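Local coordinates for protein S12 family peptidase (Streptomyces sp. 82F2, PDB 3WWX) that probably hydrolyses amide bonds next to D-amino acid residues, as a D-stereospecific amidohydrolase of the serine beta-lactamase-like S12 peptidase family, at residues S209-K214 against D225-N230; L292-E297 against E341-A346; N89-R94 against H146-T151; L63-A68 against R258-S263; G24-A29 against T37-E42. All coordinates share one frame; numbering follows the deposited sequence.

Interaction 1 of 5, residues S209-K214 against D225-N230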
# COMPACT_ATOMS: atom_id res chain seq x y z
N SER A 209 -9.66 -16.54 -2.83
CA SER A 209 -11.07 -16.42 -3.08
C SER A 209 -11.27 -15.35 -4.15
O SER A 209 -10.35 -14.57 -4.42
CB SER A 209 -11.79 -16.03 -1.79
OG SER A 209 -11.72 -17.08 -0.83
N PRO A 210 -12.47 -15.26 -4.72
CA PRO A 210 -12.71 -14.19 -5.70
C PRO A 210 -12.63 -12.81 -5.06
O PRO A 210 -12.70 -12.67 -3.83
CB PRO A 210 -14.14 -14.47 -6.18
CG PRO A 210 -14.41 -15.90 -5.84
CD PRO A 210 -13.64 -16.13 -4.57
N ALA A 211 -12.50 -11.78 -5.89
CA ALA A 211 -12.52 -10.39 -5.46
C ALA A 211 -13.68 -9.70 -6.15
O ALA A 211 -13.89 -9.89 -7.34
CB ALA A 211 -11.21 -9.73 -5.84
N TYR A 212 -14.44 -8.90 -5.39
CA TYR A 212 -15.68 -8.33 -5.88
C TYR A 212 -15.71 -6.81 -5.77
O TYR A 212 -15.25 -6.24 -4.76
CB TYR A 212 -16.87 -8.88 -5.10
CG TYR A 212 -17.02 -10.38 -5.14
CD1 TYR A 212 -17.64 -11.00 -6.23
CD2 TYR A 212 -16.56 -11.19 -4.11
CE1 TYR A 212 -17.80 -12.37 -6.26
CE2 TYR A 212 -16.72 -12.56 -4.13
CZ TYR A 212 -17.34 -13.15 -5.21
OH TYR A 212 -17.52 -14.51 -5.24
N SER A 213 -16.29 -6.16 -6.78
CA SER A 213 -16.42 -4.71 -6.82
C SER A 213 -17.71 -4.28 -7.48
O SER A 213 -18.26 -5.01 -8.31
CB SER A 213 -15.25 -4.12 -7.62
OG SER A 213 -15.27 -2.70 -7.62
N LYS A 214 -18.20 -3.11 -7.10
CA LYS A 214 -19.31 -2.49 -7.83
C LYS A 214 -18.86 -1.49 -8.90
O LYS A 214 -19.68 -1.04 -9.68
CB LYS A 214 -20.30 -1.86 -6.86
CG LYS A 214 -21.00 -2.89 -5.98
CD LYS A 214 -21.98 -2.27 -5.00
CE LYS A 214 -22.65 -3.34 -4.16
NZ LYS A 214 -23.53 -2.75 -3.11
N ASP A 225 -17.07 -9.73 -10.54
CA ASP A 225 -15.88 -10.48 -10.19
C ASP A 225 -14.69 -9.82 -10.87
O ASP A 225 -14.52 -9.89 -12.09
CB ASP A 225 -16.00 -11.92 -10.65
CG ASP A 225 -14.86 -12.78 -10.20
OD1 ASP A 225 -13.71 -12.28 -10.15
OD2 ASP A 225 -15.12 -13.97 -9.86
N VAL A 226 -13.86 -9.18 -10.04
CA VAL A 226 -12.73 -8.41 -10.51
C VAL A 226 -11.40 -9.06 -10.13
O VAL A 226 -10.36 -8.40 -10.05
CB VAL A 226 -12.79 -6.94 -10.01
CG1 VAL A 226 -14.01 -6.25 -10.53
CG2 VAL A 226 -12.74 -6.85 -8.49
N SER A 227 -11.43 -10.38 -9.93
CA SER A 227 -10.24 -11.09 -9.48
C SER A 227 -9.05 -10.85 -10.39
O SER A 227 -7.94 -10.62 -9.91
CB SER A 227 -10.53 -12.59 -9.35
OG SER A 227 -11.65 -12.84 -8.51
N THR A 228 -9.28 -10.93 -11.69
CA THR A 228 -8.20 -10.78 -12.66
C THR A 228 -8.15 -9.38 -13.27
O THR A 228 -9.16 -8.84 -13.69
CB THR A 228 -8.32 -11.82 -13.79
OG1 THR A 228 -9.60 -11.69 -14.42
CG2 THR A 228 -8.18 -13.22 -13.23
N LEU A 229 -6.95 -8.82 -13.29
CA LEU A 229 -6.70 -7.49 -13.84
C LEU A 229 -5.19 -7.35 -14.02
O LEU A 229 -4.42 -8.03 -13.35
CB LEU A 229 -7.24 -6.37 -12.92
CG LEU A 229 -6.72 -6.32 -11.47
CD1 LEU A 229 -5.39 -5.55 -11.35
CD2 LEU A 229 -7.77 -5.70 -10.57
N ASN A 230 -4.80 -6.46 -14.93
CA ASN A 230 -3.40 -6.11 -15.16
C ASN A 230 -2.95 -5.11 -14.10
O ASN A 230 -3.45 -3.98 -14.08
CB ASN A 230 -3.25 -5.52 -16.56
CG ASN A 230 -1.82 -5.25 -16.96
OD1 ASN A 230 -0.98 -4.82 -16.15
ND2 ASN A 230 -1.51 -5.48 -18.23

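Interaction 2 of 5, residues L292-E297 against E341-A346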
# COMPACT_ATOMS: atom_id res chain seq x y z
N LEU A 292 -4.48 4.12 18.72
CA LEU A 292 -5.81 3.54 18.84
C LEU A 292 -6.48 3.95 20.15
O LEU A 292 -5.89 4.64 20.98
CB LEU A 292 -5.72 2.03 18.71
CG LEU A 292 -5.00 1.55 17.43
CD1 LEU A 292 -4.87 0.05 17.48
CD2 LEU A 292 -5.76 1.99 16.17
N SER A 293 -7.73 3.55 20.32
CA SER A 293 -8.56 4.07 21.40
C SER A 293 -7.92 3.80 22.75
O SER A 293 -7.98 4.64 23.64
CB SER A 293 -9.96 3.45 21.35
OG SER A 293 -9.94 2.06 21.61
N CYS A 294 -7.29 2.62 22.87
CA CYS A 294 -6.68 2.17 24.12
C CYS A 294 -5.24 2.66 24.27
O CYS A 294 -4.56 2.28 25.22
CB CYS A 294 -6.69 0.65 24.21
SG CYS A 294 -5.65 -0.20 23.00
N GLY A 295 -4.78 3.51 23.36
CA GLY A 295 -3.47 4.14 23.48
C GLY A 295 -2.33 3.39 22.80
O GLY A 295 -1.22 3.90 22.69
N VAL A 296 -2.63 2.21 22.31
CA VAL A 296 -1.62 1.47 21.56
C VAL A 296 -1.39 2.12 20.20
O VAL A 296 -2.34 2.43 19.45
CB VAL A 296 -2.01 -0.01 21.38
CG1 VAL A 296 -1.06 -0.73 20.44
CG2 VAL A 296 -2.00 -0.74 22.74
N GLU A 297 -0.12 2.33 19.90
CA GLU A 297 0.31 2.94 18.66
C GLU A 297 0.69 1.85 17.67
O GLU A 297 1.49 0.96 17.97
CB GLU A 297 1.52 3.83 18.95
CG GLU A 297 2.12 4.49 17.73
CD GLU A 297 3.41 5.23 18.06
OE1 GLU A 297 4.53 4.66 17.97
OE2 GLU A 297 3.27 6.43 18.41
N GLU A 341 -8.25 -6.17 17.48
CA GLU A 341 -7.01 -6.89 17.72
C GLU A 341 -6.12 -6.19 18.73
O GLU A 341 -5.61 -6.84 19.65
CB GLU A 341 -6.25 -7.08 16.40
CG GLU A 341 -4.89 -7.78 16.54
CD GLU A 341 -4.98 -9.18 17.15
OE1 GLU A 341 -4.01 -9.60 17.81
OE2 GLU A 341 -5.99 -9.89 16.93
N PHE A 342 -5.90 -4.89 18.57
CA PHE A 342 -4.92 -4.20 19.42
C PHE A 342 -5.49 -3.67 20.72
O PHE A 342 -4.74 -3.44 21.67
CB PHE A 342 -4.22 -3.10 18.63
CG PHE A 342 -3.32 -3.62 17.56
CD1 PHE A 342 -2.03 -4.04 17.85
CD2 PHE A 342 -3.76 -3.72 16.26
CE1 PHE A 342 -1.21 -4.54 16.85
CE2 PHE A 342 -2.96 -4.24 15.27
CZ PHE A 342 -1.68 -4.64 15.56
N CYS A 343 -6.81 -3.48 20.78
CA CYS A 343 -7.46 -2.93 21.98
C CYS A 343 -8.55 -3.81 22.56
O CYS A 343 -9.09 -3.50 23.63
CB CYS A 343 -8.04 -1.54 21.67
SG CYS A 343 -6.78 -0.32 21.28
N GLY A 344 -8.88 -4.92 21.88
CA GLY A 344 -9.93 -5.81 22.33
C GLY A 344 -11.32 -5.21 22.20
O GLY A 344 -12.26 -5.68 22.83
N THR A 345 -11.44 -4.18 21.37
CA THR A 345 -12.70 -3.46 21.19
C THR A 345 -13.74 -4.34 20.50
O THR A 345 -13.51 -4.85 19.40
CB THR A 345 -12.48 -2.18 20.35
OG1 THR A 345 -11.45 -1.37 20.93
CG2 THR A 345 -13.77 -1.35 20.26
N ALA A 346 -14.88 -4.53 21.16
CA ALA A 346 -15.99 -5.25 20.57
C ALA A 346 -16.57 -4.45 19.41
O ALA A 346 -16.75 -4.97 18.31
CB ALA A 346 -17.06 -5.49 21.62

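Interaction 3 of 5, residues N89-R94 against H146-T151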
# COMPACT_ATOMS: atom_id res chain seq x y z
N ASN A 89 2.29 21.63 -16.37
CA ASN A 89 1.26 22.50 -15.84
C ASN A 89 1.50 22.95 -14.40
O ASN A 89 0.58 22.92 -13.58
CB ASN A 89 -0.12 21.81 -15.98
CG ASN A 89 -1.28 22.80 -16.14
OD1 ASN A 89 -1.11 24.00 -15.97
ND2 ASN A 89 -2.46 22.28 -16.46
N GLY A 90 2.74 23.31 -14.09
CA GLY A 90 3.11 23.78 -12.77
C GLY A 90 3.89 22.78 -11.94
O GLY A 90 4.55 23.15 -10.96
N HIS A 91 3.80 21.50 -12.28
CA HIS A 91 4.63 20.51 -11.61
C HIS A 91 6.09 20.79 -11.91
O HIS A 91 6.45 21.07 -13.04
CB HIS A 91 4.29 19.10 -12.11
CG HIS A 91 2.99 18.56 -11.59
ND1 HIS A 91 1.80 18.62 -12.29
CD2 HIS A 91 2.70 17.93 -10.43
CE1 HIS A 91 0.85 18.04 -11.60
NE2 HIS A 91 1.37 17.61 -10.46
N ASP A 92 6.95 20.66 -10.90
CA ASP A 92 8.36 20.96 -11.11
C ASP A 92 9.26 20.09 -10.25
O ASP A 92 9.46 20.35 -9.04
CB ASP A 92 8.61 22.43 -10.78
CG ASP A 92 9.97 22.89 -11.22
OD1 ASP A 92 10.79 22.04 -11.62
OD2 ASP A 92 10.21 24.12 -11.16
N GLY A 93 9.80 19.06 -10.87
CA GLY A 93 10.70 18.15 -10.18
C GLY A 93 11.98 18.79 -9.69
O GLY A 93 12.71 18.16 -8.92
N ARG A 94 12.28 20.02 -10.14
CA ARG A 94 13.44 20.73 -9.61
C ARG A 94 13.20 21.18 -8.17
O ARG A 94 14.16 21.47 -7.44
CB ARG A 94 13.78 21.95 -10.50
CG ARG A 94 14.22 21.62 -11.90
CD ARG A 94 14.00 22.80 -12.90
NE ARG A 94 12.59 22.96 -13.28
CZ ARG A 94 12.17 23.48 -14.44
NH1 ARG A 94 13.04 23.89 -15.35
NH2 ARG A 94 10.86 23.59 -14.70
N HIS A 146 -2.05 18.10 -15.61
CA HIS A 146 -2.80 18.83 -14.60
C HIS A 146 -1.92 19.66 -13.69
O HIS A 146 -0.72 19.42 -13.59
CB HIS A 146 -3.54 17.83 -13.71
CG HIS A 146 -4.46 16.93 -14.46
ND1 HIS A 146 -5.62 17.40 -15.06
CD2 HIS A 146 -4.39 15.61 -14.76
CE1 HIS A 146 -6.23 16.39 -15.67
NE2 HIS A 146 -5.51 15.30 -15.49
N GLU A 147 -2.53 20.63 -13.01
CA GLU A 147 -1.83 21.43 -12.03
C GLU A 147 -1.60 20.61 -10.76
O GLU A 147 -2.40 19.77 -10.42
CB GLU A 147 -2.68 22.66 -11.68
CG GLU A 147 -1.97 23.73 -10.90
CD GLU A 147 -2.79 25.02 -10.77
OE1 GLU A 147 -4.04 24.94 -10.63
OE2 GLU A 147 -2.17 26.10 -10.79
N PRO A 148 -0.51 20.89 -10.05
CA PRO A 148 -0.34 20.27 -8.73
C PRO A 148 -1.46 20.60 -7.78
O PRO A 148 -2.16 21.60 -7.94
CB PRO A 148 0.96 20.91 -8.22
CG PRO A 148 1.66 21.37 -9.42
CD PRO A 148 0.61 21.79 -10.38
N ASP A 149 -1.62 19.78 -6.74
CA ASP A 149 -2.55 20.11 -5.66
C ASP A 149 -2.08 21.28 -4.80
O ASP A 149 -2.90 22.03 -4.27
CB ASP A 149 -2.79 18.86 -4.79
CG ASP A 149 -3.59 17.80 -5.49
OD1 ASP A 149 -4.63 18.12 -6.09
OD2 ASP A 149 -3.16 16.64 -5.45
N PHE A 150 -0.77 21.40 -4.63
CA PHE A 150 -0.19 22.45 -3.80
C PHE A 150 1.30 22.56 -4.09
O PHE A 150 1.89 21.70 -4.75
CB PHE A 150 -0.49 22.21 -2.31
CG PHE A 150 -0.11 20.84 -1.82
CD1 PHE A 150 1.19 20.58 -1.45
CD2 PHE A 150 -1.06 19.84 -1.71
CE1 PHE A 150 1.54 19.35 -0.99
CE2 PHE A 150 -0.71 18.59 -1.24
CZ PHE A 150 0.59 18.35 -0.89
N THR A 151 1.90 23.64 -3.59
CA THR A 151 3.32 23.88 -3.75
C THR A 151 4.08 22.86 -2.90
O THR A 151 3.65 22.53 -1.80
CB THR A 151 3.70 25.33 -3.32
OG1 THR A 151 3.48 25.49 -1.92
CG2 THR A 151 2.86 26.33 -4.04

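Interaction 4 of 5, residues L63-A68 against R258-S263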
# COMPACT_ATOMS: atom_id res chain seq x y z
N LEU A 63 14.08 2.25 -1.34
CA LEU A 63 14.76 3.54 -1.48
C LEU A 63 15.55 3.88 -0.24
O LEU A 63 16.62 4.48 -0.33
CB LEU A 63 13.78 4.65 -1.81
CG LEU A 63 13.46 4.66 -3.30
CD1 LEU A 63 12.19 5.41 -3.54
CD2 LEU A 63 14.61 5.28 -4.10
N LEU A 64 15.03 3.52 0.93
CA LEU A 64 15.79 3.76 2.16
C LEU A 64 17.04 2.89 2.25
O LEU A 64 18.08 3.35 2.74
CB LEU A 64 14.87 3.59 3.38
CG LEU A 64 13.92 4.78 3.57
CD1 LEU A 64 12.68 4.39 4.36
CD2 LEU A 64 14.65 5.93 4.28
N GLN A 65 16.98 1.66 1.77
CA GLN A 65 18.18 0.85 1.66
C GLN A 65 19.18 1.48 0.70
O GLN A 65 20.37 1.53 1.00
CB GLN A 65 17.87 -0.57 1.22
CG GLN A 65 17.12 -1.41 2.25
CD GLN A 65 17.11 -2.86 1.87
OE1 GLN A 65 17.43 -3.23 0.74
NE2 GLN A 65 16.76 -3.72 2.83
N LEU A 66 18.71 1.94 -0.45
CA LEU A 66 19.63 2.53 -1.42
C LEU A 66 20.31 3.77 -0.84
O LEU A 66 21.50 4.00 -1.09
CB LEU A 66 18.91 2.86 -2.74
CG LEU A 66 18.39 1.65 -3.52
CD1 LEU A 66 17.45 2.13 -4.62
CD2 LEU A 66 19.55 0.83 -4.09
N GLN A 67 19.58 4.55 -0.05
CA GLN A 67 20.17 5.70 0.60
C GLN A 67 21.22 5.26 1.63
O GLN A 67 22.29 5.88 1.74
CB GLN A 67 19.11 6.60 1.26
CG GLN A 67 19.73 7.73 2.07
CD GLN A 67 18.73 8.70 2.64
OE1 GLN A 67 18.66 9.86 2.21
NE2 GLN A 67 17.96 8.26 3.63
N ALA A 68 20.91 4.20 2.38
CA ALA A 68 21.84 3.65 3.38
C ALA A 68 23.11 3.13 2.72
O ALA A 68 24.17 3.08 3.36
CB ALA A 68 21.17 2.55 4.15
N ARG A 258 15.18 -4.86 10.93
CA ARG A 258 15.94 -5.92 10.26
C ARG A 258 16.22 -5.63 8.79
O ARG A 258 17.02 -6.33 8.17
CB ARG A 258 15.26 -7.27 10.41
CG ARG A 258 14.91 -7.57 11.84
CD ARG A 258 14.89 -9.04 12.14
NE ARG A 258 14.31 -9.28 13.46
CZ ARG A 258 14.58 -10.31 14.25
NH1 ARG A 258 15.46 -11.23 13.90
NH2 ARG A 258 13.94 -10.40 15.40
N LEU A 259 15.55 -4.63 8.21
CA LEU A 259 15.72 -4.28 6.80
C LEU A 259 16.41 -2.95 6.59
O LEU A 259 16.75 -2.60 5.47
CB LEU A 259 14.34 -4.22 6.13
CG LEU A 259 13.60 -5.55 6.03
CD1 LEU A 259 12.15 -5.36 5.58
CD2 LEU A 259 14.32 -6.45 5.05
N LEU A 260 16.58 -2.19 7.67
CA LEU A 260 17.09 -0.82 7.58
C LEU A 260 17.96 -0.50 8.78
O LEU A 260 17.63 -0.90 9.90
CB LEU A 260 15.95 0.19 7.56
CG LEU A 260 14.99 0.17 6.38
CD1 LEU A 260 13.87 1.15 6.61
CD2 LEU A 260 15.72 0.51 5.08
N PRO A 261 19.05 0.26 8.57
CA PRO A 261 19.77 0.75 9.75
C PRO A 261 18.95 1.79 10.52
O PRO A 261 17.92 2.30 10.03
CB PRO A 261 21.04 1.36 9.15
CG PRO A 261 20.68 1.73 7.77
CD PRO A 261 19.62 0.75 7.31
N LYS A 262 19.41 2.11 11.72
CA LYS A 262 18.69 3.00 12.63
C LYS A 262 18.31 4.32 11.98
O LYS A 262 17.19 4.79 12.14
CB LYS A 262 19.55 3.30 13.86
CG LYS A 262 19.07 4.49 14.73
CD LYS A 262 20.23 5.29 15.34
CE LYS A 262 20.96 4.49 16.41
NZ LYS A 262 21.95 5.32 17.18
N SER A 263 19.25 4.95 11.28
CA SER A 263 19.00 6.28 10.73
C SER A 263 17.89 6.18 9.70
O SER A 263 17.04 7.06 9.62
CB SER A 263 20.26 6.86 10.08
OG SER A 263 20.75 6.00 9.07

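Interaction 5 of 5, residues G24-A29 against T37-E42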
# COMPACT_ATOMS: atom_id res chain seq x y z
N GLY A 24 -16.15 -12.56 1.92
CA GLY A 24 -15.20 -13.34 2.68
C GLY A 24 -14.11 -12.46 3.28
O GLY A 24 -13.49 -11.67 2.57
N ALA A 25 -13.90 -12.61 4.58
CA ALA A 25 -12.92 -11.84 5.34
C ALA A 25 -11.89 -12.78 5.94
O ALA A 25 -12.22 -13.86 6.42
CB ALA A 25 -13.62 -11.06 6.44
N VAL A 26 -10.63 -12.37 5.91
CA VAL A 26 -9.55 -13.14 6.52
C VAL A 26 -8.62 -12.21 7.28
O VAL A 26 -8.38 -11.07 6.86
CB VAL A 26 -8.74 -13.94 5.46
CG1 VAL A 26 -8.23 -13.03 4.34
CG2 VAL A 26 -7.59 -14.72 6.09
N ALA A 27 -8.08 -12.70 8.40
CA ALA A 27 -7.01 -12.00 9.10
C ALA A 27 -6.13 -13.01 9.79
O ALA A 27 -6.55 -14.14 10.08
CB ALA A 27 -7.55 -10.99 10.11
N GLN A 28 -4.88 -12.61 9.99
CA GLN A 28 -3.97 -13.33 10.86
C GLN A 28 -3.34 -12.33 11.79
O GLN A 28 -3.20 -11.15 11.45
CB GLN A 28 -2.89 -14.06 10.08
CG GLN A 28 -3.40 -15.21 9.23
CD GLN A 28 -2.28 -15.89 8.46
OE1 GLN A 28 -1.12 -15.84 8.86
NE2 GLN A 28 -2.62 -16.52 7.33
N ALA A 29 -2.93 -12.80 12.97
CA ALA A 29 -2.33 -11.93 13.96
C ALA A 29 -1.33 -12.71 14.78
O ALA A 29 -1.38 -13.93 14.85
CB ALA A 29 -3.39 -11.33 14.87
N THR A 37 -5.11 -17.43 13.04
CA THR A 37 -5.73 -17.25 11.73
C THR A 37 -7.24 -17.30 11.90
O THR A 37 -7.79 -18.19 12.56
CB THR A 37 -5.30 -18.36 10.76
OG1 THR A 37 -3.89 -18.32 10.55
CG2 THR A 37 -6.01 -18.20 9.41
N GLY A 38 -7.92 -16.34 11.30
CA GLY A 38 -9.36 -16.26 11.36
C GLY A 38 -9.98 -15.98 10.01
O GLY A 38 -9.40 -15.26 9.18
N THR A 39 -11.17 -16.54 9.78
CA THR A 39 -11.95 -16.28 8.58
C THR A 39 -13.41 -16.10 8.94
O THR A 39 -13.87 -16.67 9.95
CB THR A 39 -11.85 -17.43 7.56
OG1 THR A 39 -12.22 -18.66 8.19
CG2 THR A 39 -10.44 -17.56 7.02
N ALA A 40 -14.12 -15.36 8.11
CA ALA A 40 -15.58 -15.30 8.17
C ALA A 40 -16.12 -15.25 6.75
O ALA A 40 -15.44 -14.81 5.81
CB ALA A 40 -16.04 -14.11 8.96
N GLY A 41 -17.36 -15.71 6.57
CA GLY A 41 -17.93 -15.82 5.24
C GLY A 41 -17.24 -16.90 4.44
O GLY A 41 -16.79 -17.91 4.97
N GLU A 42 -17.12 -16.67 3.14
CA GLU A 42 -16.48 -17.60 2.24
C GLU A 42 -15.04 -17.19 1.97
O GLU A 42 -14.76 -16.34 1.13
CB GLU A 42 -17.28 -17.70 0.94
CG GLU A 42 -18.62 -18.42 1.11
CD GLU A 42 -18.46 -19.86 1.57
OE1 GLU A 42 -17.84 -20.65 0.82
OE2 GLU A 42 -18.93 -20.18 2.70

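Interaction 1 of 5, residues S209-K214 against D225-N230
With its hydroxyl beside the backbone N (chi1 -55°), S227 turns OG onto the amide of A211, while D225, its carboxylate swung away from its own N (chi1 -174°), reaches forward along the chain to the same hydroxyl. A211 N donates to S227 OG at 3.0 Å, and S227 OG in turn donates to D225 OD1 at 2.7 Å, on the syn side of the carboxylate and 22° out of its plane. A second bond grips that oxygen: the amide N of S227 meets D225 OD1 at 3.0 Å, nearly in line with the C-O bond. The hydroxyl is thereby fixed in rotation, its proton committed to the carboxylate and its oxygen left to accept from A211. In the reverse sense V226 N donates to A211 O at 2.8 Å, tilted from the carbonyl plane. Beside this bond V226 lays both methyls against S213 CB, with CG1 and CG2 each 3.8 Å from it, and F126 of helix 126-129 also packs against the valine. S213 OG is held by D329 and by the amide of L215, and S213 lines the pocket occupied by octane 1,8-diamine. The contact thus combines an Asx turn at D225-S227 with the end of a two-stranded antiparallel sheet, in which Y212 and D225 form a non-hydrogen-bonded pair, at the edge of the ligand pocket.

Interaction 2 of 5, residues L292-E297 against E341-A346
C294 and C343 are joined covalently, SG to SG at 2.1 Å, with the disulfide torsion at -72°. The two cysteines approach it differently: C294 holds its sulfur between its backbone N and carbonyl carbon (chi1 67°), whereas C343 SG lies beside its own N, opposite the carbonyl carbon. L292 lies against the bridge, its CB 3.6 Å from C343 SG, and its CD1 presses on the root of the neighbouring aromatic side chain, 3.4 Å from F342 CB. V296 adds a looser apolar touch, CG1 to F342 CD1 at 4.3 Å.

A type I turn from L292 to G295, closed by G295 N to L292 O at 2.9 Å, presents C294 to the helix. A further backbone bond, L292 N to V296 O at 2.8 Å, ties the base of this loop. On the other side G344 leaves helical geometry with positive phi directly after C343. Beyond the bridge, E339 OE1 receives the hydroxyls of both S293 and T345, and the ring of F342 continues inward onto V298, T315 and L322 of the sheet. The disulfide therefore pins the C-terminal end of helix 334-343 to the beta-hairpin loop joining strands 288-291 and 297-305, within the alpha/beta fold of the beta-lactamase-like hydrolases.

Interaction 3 of 5, residues N89-R94 against H146-T151
H91 lays its imidazole flat beneath the ring of P148, the two side chains running past each other in opposite directions. From CB, which is turned neither to nor from the facing loop, the torsion at chi1 -74° keeps CG beside the backbone N and brings the ring round to the proline. CG is the first atom in touch, 3.8 Å from P148 CG. Next along one side, CD2 lies 3.7 Å from the same P148 CG. At the far end NE2 passes under the root of the pyrrolidine, 3.6 Å from P148 CA. CE1 lies under the proline nitrogen, 3.5 Å from P148 N. P148 CG sits almost exactly above the ring centre, 3.7 Å from the centroid and 9° off the normal, which makes this a CH-pi contact over the face. ND1 completes the ring, and the carbonyl O of H146 lies at the imidazole edge, in its plane. Both nitrogens have partners outside the two segments: ND1 bonds with G88 O and NE2 with the amide N of Y109.

Alongside the ring, N89 brings its CB to 3.4 Å from H146 O and sends ND2 on to A145 O. The carbonyl of N89 faces E147, whose CA makes a CH...O contact of 3.2 Å with N89 O.

Within these segments the two surface loops are joined mainly by dispersion and weak CH donors, with the N89 ND2 to A145 O hydrogen bond beside them; the bonds at both imidazole nitrogens hold the ring's face toward the proline.

Interaction 4 of 5, residues L63-A68 against R258-S263
The last turns of helix 55-68 face the loop that leads into helix 262-268, and the backbones come nearest at Q65 and L260, whose CA atoms are 6.2 Å apart. L260 CD2 is the apolar centre of the contact: it lies 3.6 Å from L64 CB and 3.7 Å from Q65 CG, so that one methyl rests against two successive residues of the helix. The leucine crosses the Q65 side chain at about a right angle. Its other branch, CD1, faces the L64 CD1 methyl at 4.1 Å. One turn on, A68 CB meets the proline ring at P261 CG, 3.7 Å away; P261 is the N-cap residue of helix 262-268.

Q65 provides the polar link. Its chain is extended beyond CG (chi2 -168°), which carries the amide across to the loop, and NE2 donates to L259 O at 2.9 Å with an N-H...O angle of 158°. The donor arrives in the carbonyl plane on a lone pair, and the acceptor in turn lies close to the plane of the glutamine amide. OE1 of the same amide accepts from R185 NH1. Behind the contact, M268 packs on both L64 and L260, and L254 of helix 244-255 on L260.

With each end of the Q65 amide engaged, its flip state is defined by chemistry: the nitrogen must face the L259 carbonyl and the oxygen the arginine, giving an otherwise apolar helix-to-loop contact one directional bond.

Interaction 5 of 5, residues G24-A29 against T37-E42
Q28 lies side by side with T37, both side chains pointing the same way, and its CG meets T37 OG1 at 3.4 Å. The two form a non-hydrogen-bonded pair of an antiparallel beta hairpin, made by strands 24-31 and 36-41 at one edge of the eight-stranded sheet of this beta-lactamase-like fold. The short segments run at 171° to each other, their axes 4.8 Å apart. T37 keeps OG1 beside its backbone N (chi1 -62°), which sets the hydroxyl against the aliphatic part of the glutamine. The amide end of Q28 goes on to partners outside the pair, OE1 to R35 and NE2 to the carbonyl of G45.

V26 and T39 share this face and cross at a slant, CG2 to CG2 at 4.1 Å. Residues S244, R245 and Q248 of helix 244-255 pack against Q28, and S244 also reaches V26. A25, A27 and A40 point to the reverse face, where L14 of helix 8-19 touches A27 and A40, small side chains that are consistent with the close approach of that helix.

Two hydrogen-bonded pairs carry the backbone. A25 and A40 exchange bonds in both directions, A25 N to A40 O and A40 N to A25 O each at 3.0 Å. A27 and G38 repeat the exchange two residues on, where G38 N meets A27 O nearly along the C=O axis, whereas the other three donors are tilted from the carbonyl plane. At the open end of the hairpin G41 takes positive phi and the strand turns off; G24 CA there makes a CH...O contact with E42 O at 3.4 Å.

Interactions 1, 2 and 5 lie on the sheet side of the molecule, 3 and 4 on the helical side. The hairpin of interaction 5 forms one edge of the eight-stranded sheet; interaction 2 joins a more central strand loop to helix 334-343. Interaction 5 touches both neighbours, S209 OG lying 3.7 Å from E42 O and E341 OE1 3.5 Å from A29 CB; its centre is about 18 Å from that of interaction 1. Along the chain the hairpin closes first, interaction 4 then encloses interactions 3 and 1, and interaction 2 comes last. Interactions 2, 3 and 4 join parts far apart in sequence, 1 and 5 are local, and interaction 1 alone holds a residue of the diamine pocket.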